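Local coordinates for protein B-agarase (Saccharophagus degradans, PDB 4BQ2) that hydrolyses agarose-type polysaccharide from the chain end as a family 50 exo-beta-agarase, and carries a calcium ion in its carbohydrate-binding-like domain, at residues P455-P460 against D580-V585; M573-Y578 against G608-V613. One frame throughout, in Å; residues are numbered along the deposited sequence.

Contact 1 (P455-P460 against D580-V585)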
loop_
_atom_site.group_PDB
_atom_site.type_symbol
_atom_site.label_atom_id
_atom_site.label_comp_id
_atom_site.label_asym_id
_atom_site.label_seq_id
_atom_site.Cartn_x
_atom_site.Cartn_y
_atom_site.Cartn_z
ATOM N N PRO A 455 -18.284 -8.191 3.363
ATOM C CA PRO A 455 -19.466 -8.788 2.804
ATOM C C PRO A 455 -20.081 -9.818 3.737
ATOM O O PRO A 455 -19.355 -10.502 4.457
ATOM C CB PRO A 455 -18.935 -9.501 1.536
ATOM C CG PRO A 455 -17.508 -9.852 1.884
ATOM C CD PRO A 455 -17.051 -8.649 2.684
ATOM N N ASP A 456 -21.401 -9.924 3.720
ATOM C CA ASP A 456 -22.053 -11.067 4.379
ATOM C C ASP A 456 -22.045 -12.220 3.405
ATOM O O ASP A 456 -22.900 -12.312 2.537
ATOM C CB ASP A 456 -23.501 -10.775 4.810
ATOM C CG ASP A 456 -24.057 -11.888 5.687
ATOM O OD1 ASP A 456 -23.684 -13.054 5.424
ATOM O OD2 ASP A 456 -24.815 -11.610 6.658
ATOM N N VAL A 457 -21.059 -13.093 3.559
ATOM C CA VAL A 457 -20.763 -14.130 2.594
ATOM C C VAL A 457 -21.763 -15.270 2.653
ATOM O O VAL A 457 -21.700 -16.180 1.831
ATOM C CB VAL A 457 -19.337 -14.663 2.805
ATOM C CG1 VAL A 457 -18.330 -13.559 2.503
ATOM C CG2 VAL A 457 -19.141 -15.161 4.256
ATOM N N PHE A 458 -22.658 -15.237 3.649
ATOM C CA PHE A 458 -23.753 -16.215 3.729
ATOM C C PHE A 458 -25.052 -15.721 3.058
ATOM O O PHE A 458 -25.996 -16.490 2.867
ATOM C CB PHE A 458 -23.992 -16.607 5.204
ATOM C CG PHE A 458 -22.917 -17.504 5.770
ATOM C CD1 PHE A 458 -22.989 -18.892 5.601
ATOM C CD2 PHE A 458 -21.854 -16.980 6.465
ATOM C CE1 PHE A 458 -21.996 -19.730 6.115
ATOM C CE2 PHE A 458 -20.867 -17.805 6.967
ATOM C CZ PHE A 458 -20.940 -19.179 6.794
ATOM N N ASP A 459 -25.101 -14.433 2.707
ATOM C CA ASP A 459 -26.207 -13.875 1.934
ATOM C C ASP A 459 -26.133 -14.442 0.496
ATOM O O ASP A 459 -25.085 -14.364 -0.153
ATOM C CB ASP A 459 -26.119 -12.340 1.969
ATOM C CG ASP A 459 -27.225 -11.646 1.173
ATOM O OD1 ASP A 459 -28.088 -12.328 0.571
ATOM O OD2 ASP A 459 -27.192 -10.395 1.119
ATOM N N PRO A 460 -27.231 -15.065 0.011
ATOM C CA PRO A 460 -27.192 -15.608 -1.367
ATOM C C PRO A 460 -26.784 -14.569 -2.439
ATOM O O PRO A 460 -26.112 -14.916 -3.408
ATOM C CB PRO A 460 -28.631 -16.117 -1.582
ATOM C CG PRO A 460 -29.063 -16.531 -0.176
ATOM C CD PRO A 460 -28.474 -15.466 0.728
ATOM N N ASP A 580 -13.817 -19.333 5.608
ATOM C CA ASP A 580 -14.113 -20.494 4.751
ATOM C C ASP A 580 -15.229 -20.233 3.734
ATOM O O ASP A 580 -15.096 -20.579 2.553
ATOM C CB ASP A 580 -14.525 -21.696 5.593
ATOM C CG ASP A 580 -13.349 -22.420 6.228
ATOM O OD1 ASP A 580 -12.174 -22.222 5.828
ATOM O OD2 ASP A 580 -13.609 -23.223 7.154
ATOM N N GLN A 581 -16.307 -19.595 4.192
ATOM C CA GLN A 581 -17.441 -19.299 3.326
ATOM C C GLN A 581 -17.101 -18.249 2.267
ATOM O O GLN A 581 -17.557 -18.368 1.096
ATOM C CB GLN A 581 -18.672 -18.898 4.166
ATOM C CG GLN A 581 -19.904 -18.513 3.361
ATOM C CD GLN A 581 -20.572 -19.660 2.588
ATOM O OE1 GLN A 581 -20.280 -20.847 2.791
ATOM N NE2 GLN A 581 -21.496 -19.298 1.700
ATOM N N TYR A 582 -16.323 -17.223 2.667
ATOM C CA TYR A 582 -15.852 -16.216 1.715
ATOM C C TYR A 582 -15.083 -16.913 0.572
ATOM O O TYR A 582 -15.422 -16.750 -0.624
ATOM C CB TYR A 582 -14.955 -15.151 2.390
ATOM C CG TYR A 582 -14.322 -14.235 1.356
ATOM C CD1 TYR A 582 -15.017 -13.129 0.843
ATOM C CD2 TYR A 582 -13.051 -14.505 0.849
ATOM C CE1 TYR A 582 -14.435 -12.312 -0.131
ATOM C CE2 TYR A 582 -12.485 -13.718 -0.138
ATOM C CZ TYR A 582 -13.180 -12.628 -0.623
ATOM O OH TYR A 582 -12.578 -11.863 -1.587
ATOM N N PHE A 583 -14.065 -17.705 0.939
ATOM C CA PHE A 583 -13.188 -18.342 -0.060
ATOM C C PHE A 583 -13.845 -19.452 -0.855
ATOM O O PHE A 583 -13.553 -19.594 -2.045
ATOM C CB PHE A 583 -11.858 -18.812 0.558
ATOM C CG PHE A 583 -10.943 -17.688 0.906
ATOM C CD1 PHE A 583 -10.343 -16.942 -0.107
ATOM C CD2 PHE A 583 -10.726 -17.312 2.242
ATOM C CE1 PHE A 583 -9.545 -15.851 0.197
ATOM C CE2 PHE A 583 -9.893 -16.226 2.554
ATOM C CZ PHE A 583 -9.295 -15.508 1.525
ATOM N N LYS A 584 -14.768 -20.175 -0.214
ATOM C CA LYS A 584 -15.610 -21.187 -0.872
ATOM C C LYS A 584 -16.411 -20.551 -1.999
ATOM O O LYS A 584 -16.375 -21.018 -3.157
ATOM C CB LYS A 584 -16.551 -21.893 0.115
ATOM C CG LYS A 584 -17.275 -23.108 -0.492
ATOM C CD LYS A 584 -18.228 -23.774 0.495
ATOM C CE LYS A 584 -19.051 -24.870 -0.169
ATOM N NZ LYS A 584 -20.357 -25.109 0.542
ATOM N N VAL A 585 -17.105 -19.467 -1.686
ATOM C CA VAL A 585 -17.956 -18.812 -2.684
ATOM C C VAL A 585 -17.128 -18.208 -3.814
ATOM O O VAL A 585 -17.471 -18.369 -4.994
ATOM C CB VAL A 585 -18.869 -17.738 -2.056
ATOM C CG1 VAL A 585 -19.514 -16.863 -3.121
ATOM C CG2 VAL A 585 -19.944 -18.402 -1.238
#

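Contact 2 (M573-Y578 against G608-V613)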
loop_
_atom_site.group_PDB
_atom_site.type_symbol
_atom_site.label_atom_id
_atom_site.label_comp_id
_atom_site.label_asym_id
_atom_site.label_seq_id
_atom_site.Cartn_x
_atom_site.Cartn_y
_atom_site.Cartn_z
ATOM N N MET A 573 -13.287 -20.040 15.973
ATOM C CA MET A 573 -14.182 -20.905 15.223
ATOM C C MET A 573 -15.078 -20.101 14.244
ATOM O O MET A 573 -15.275 -20.510 13.082
ATOM C CB MET A 573 -15.053 -21.736 16.197
ATOM C CG MET A 573 -16.256 -22.402 15.538
ATOM S SD MET A 573 -17.215 -23.405 16.690
ATOM C CE MET A 573 -18.287 -22.135 17.356
ATOM N N LEU A 574 -15.625 -18.989 14.729
ATOM C CA LEU A 574 -16.523 -18.133 13.934
ATOM C C LEU A 574 -15.777 -17.416 12.789
ATOM O O LEU A 574 -16.305 -17.285 11.662
ATOM C CB LEU A 574 -17.225 -17.099 14.821
ATOM C CG LEU A 574 -18.072 -17.692 15.962
ATOM C CD1 LEU A 574 -18.747 -16.598 16.760
ATOM C CD2 LEU A 574 -19.069 -18.716 15.461
ATOM N N LEU A 575 -14.568 -16.941 13.090
ATOM C CA LEU A 575 -13.726 -16.317 12.058
ATOM C C LEU A 575 -13.378 -17.334 10.966
ATOM O O LEU A 575 -13.436 -17.005 9.784
ATOM C CB LEU A 575 -12.447 -15.665 12.639
ATOM C CG LEU A 575 -11.644 -14.763 11.665
ATOM C CD1 LEU A 575 -12.546 -13.717 10.988
ATOM C CD2 LEU A 575 -10.460 -14.090 12.331
ATOM N N SER A 576 -13.024 -18.560 11.366
ATOM C CA SER A 576 -12.709 -19.599 10.424
ATOM C C SER A 576 -13.880 -19.854 9.535
ATOM O O SER A 576 -13.718 -19.939 8.324
ATOM C CB SER A 576 -12.277 -20.903 11.114
ATOM O OG SER A 576 -10.954 -20.783 11.611
ATOM N N ALA A 577 -15.071 -19.965 10.121
ATOM C CA ALA A 577 -16.244 -20.286 9.328
ATOM C C ALA A 577 -16.600 -19.168 8.343
ATOM O O ALA A 577 -16.955 -19.439 7.175
ATOM C CB ALA A 577 -17.420 -20.639 10.233
ATOM N N TYR A 578 -16.478 -17.921 8.800
ATOM C CA TYR A 578 -16.688 -16.749 7.946
ATOM C C TYR A 578 -15.707 -16.761 6.741
ATOM O O TYR A 578 -16.122 -16.659 5.572
ATOM C CB TYR A 578 -16.515 -15.447 8.762
ATOM C CG TYR A 578 -16.619 -14.185 7.890
ATOM C CD1 TYR A 578 -17.872 -13.664 7.521
ATOM C CD2 TYR A 578 -15.479 -13.554 7.394
ATOM C CE1 TYR A 578 -17.977 -12.531 6.693
ATOM C CE2 TYR A 578 -15.582 -12.416 6.577
ATOM C CZ TYR A 578 -16.832 -11.918 6.218
ATOM O OH TYR A 578 -16.952 -10.771 5.412
ATOM N N GLY A 608 -4.242 -7.372 8.079
ATOM C CA GLY A 608 -5.433 -8.120 7.776
ATOM C C GLY A 608 -5.162 -9.575 7.466
ATOM O O GLY A 608 -5.736 -10.129 6.517
ATOM N N MET A 609 -4.287 -10.218 8.236
ATOM C CA MET A 609 -4.076 -11.651 7.989
ATOM C C MET A 609 -4.111 -12.554 9.255
ATOM O O MET A 609 -3.155 -13.320 9.496
ATOM C CB MET A 609 -2.780 -11.870 7.205
ATOM C CG MET A 609 -1.551 -11.208 7.835
ATOM S SD MET A 609 -0.066 -11.356 6.804
ATOM C CE MET A 609 0.435 -13.073 7.032
ATOM N N PRO A 610 -5.201 -12.497 10.030
ATOM C CA PRO A 610 -5.314 -13.459 11.132
ATOM C C PRO A 610 -5.209 -14.874 10.573
ATOM O O PRO A 610 -5.698 -15.136 9.450
ATOM C CB PRO A 610 -6.733 -13.245 11.662
ATOM C CG PRO A 610 -7.275 -12.037 10.994
ATOM C CD PRO A 610 -6.476 -11.823 9.747
ATOM N N MET A 611 -4.543 -15.762 11.311
ATOM C CA MET A 611 -4.268 -17.099 10.798
ATOM C C MET A 611 -5.505 -17.892 10.386
ATOM O O MET A 611 -5.424 -18.724 9.506
ATOM C CB MET A 611 -3.394 -17.892 11.768
ATOM C CG MET A 611 -2.289 -18.689 11.076
ATOM S SD MET A 611 -1.203 -17.788 9.922
ATOM C CE MET A 611 0.072 -17.093 10.971
ATOM N N GLU A 612 -6.649 -17.641 11.015
ATOM C CA GLU A 612 -7.852 -18.368 10.661
ATOM C C GLU A 612 -8.223 -18.089 9.203
ATOM O O GLU A 612 -8.712 -18.967 8.494
ATOM C CB GLU A 612 -9.018 -17.986 11.580
ATOM C CG GLU A 612 -8.827 -18.470 13.017
ATOM C CD GLU A 612 -8.138 -17.494 13.957
ATOM O OE1 GLU A 612 -7.495 -16.497 13.515
ATOM O OE2 GLU A 612 -8.272 -17.728 15.198
ATOM N N VAL A 613 -7.964 -16.859 8.766
ATOM C CA VAL A 613 -8.310 -16.409 7.435
ATOM C C VAL A 613 -7.265 -16.903 6.431
ATOM O O VAL A 613 -7.612 -17.305 5.295
ATOM C CB VAL A 613 -8.423 -14.868 7.420
ATOM C CG1 VAL A 613 -8.713 -14.375 6.020
ATOM C CG2 VAL A 613 -9.559 -14.437 8.339
HETATM O O HOH W 1 -9.434 -21.467 9.338
#

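Contact 1 (P455-P460 against D580-V585)
One face of the Phe-458 ring is covered by the side chain of Gln-581, whose CG sits 3.6 Å from the ring centroid and almost on the normal, a CH-pi contact over the face. Beyond CG the amide of Gln-581 continues almost parallel to the ring, the two planes 14° apart. The Tyr-582 ring is met differently: CG1 of Val-457 comes in at its edge, 3.7 Å from CD1, while Pro-455 CG approaches CD1 of the same ring obliquely at 4.2 Å. Val-457 is thus wedged between two neighbouring helix side chains, its CG2 lying 3.6 Å from Gln-581 CG.

A bend at chi2 (68°) turns the Gln-581 amide back to the loop, where NE2 donates to Val-457 O at 3.1 Å. The bond is fairly straight, and Val-457 O lies in the plane of the amide, although NE2 stands 31° out of the carbonyl plane. The stack on the ring and the bond to Val-457 O together set the rotation of the amide.

The loop has its own scaffold: Asp-456 OD1 accepts from Phe-458 N at 3.0 Å and also bonds Thr-520 of helix 519-532, whose Pro-519 and Ala-523 touch Phe-458. Tyr-582 OH bonds Asp-489. The arrangement is an Asx turn overlaid on a type I beta turn, leading to the N-cap Asp-459 of helix 460-477 and packed against the flank of helix 565-593.

Contact 2 (M573-Y578 against G608-V613)
Leu-575 swings its CG away from the backbone N (chi1 -169°), which aims the branch at the start of helix 611-620, and a chi2 of 51° turns CD2 to Pro-610 and CD1 to Val-613. CD2 meets the Pro-610 ring, 3.9 Å from CB, the two side chains crossing at about a right angle. CG faces the CG2 methyl of Val-613 at the same distance, and CD1 lies slightly farther from that methyl. Pro-610 occupies the N-cap position of helix 611-620, so the side of helix 565-593 packs on the first turn of helix 611-620 within the catalytic module. Phe-494 and Phe-604 also touch Val-613, and Pro-507 touches Leu-575.

Beside this apolar patch runs a polar margin. Ser-576 OG lies alongside the aliphatic part of Glu-612, 3.4 Å from CB, and a water bridges the helices, 2.8 Å from Ser-576 OG and donating to Glu-612 O at 2.7 Å. The Glu-612 chain bends beyond CB, carrying its carboxylate past the serine; there OE2 is bonded by Tyr-504 OH and by Ser-572 OG, one helical turn before Ser-576.

In the fold
From the N terminus, the calcium-bearing beta domain comes first, and both contacts lie in the later part of the chain. The loop 455-460 after strand 454-455 opens contact 1, which closes over 119 intervening residues, mostly helical, when the chain reaches 580-585. Before that closure 573-578 has already passed; its partner 608-613 follows, so the shorter loop of contact 2 crosses that of contact 1. Helix 565-593 serves both, taking the 455-460 loop on its later turns and the start of helix 611-620 on its earlier ones. The centres are about 13 Å apart, joined by a probable hydrogen bond between Tyr-578 OH and Pro-455 O, while the Phe-583 ring packs against the backbone carbonyl of Val-613.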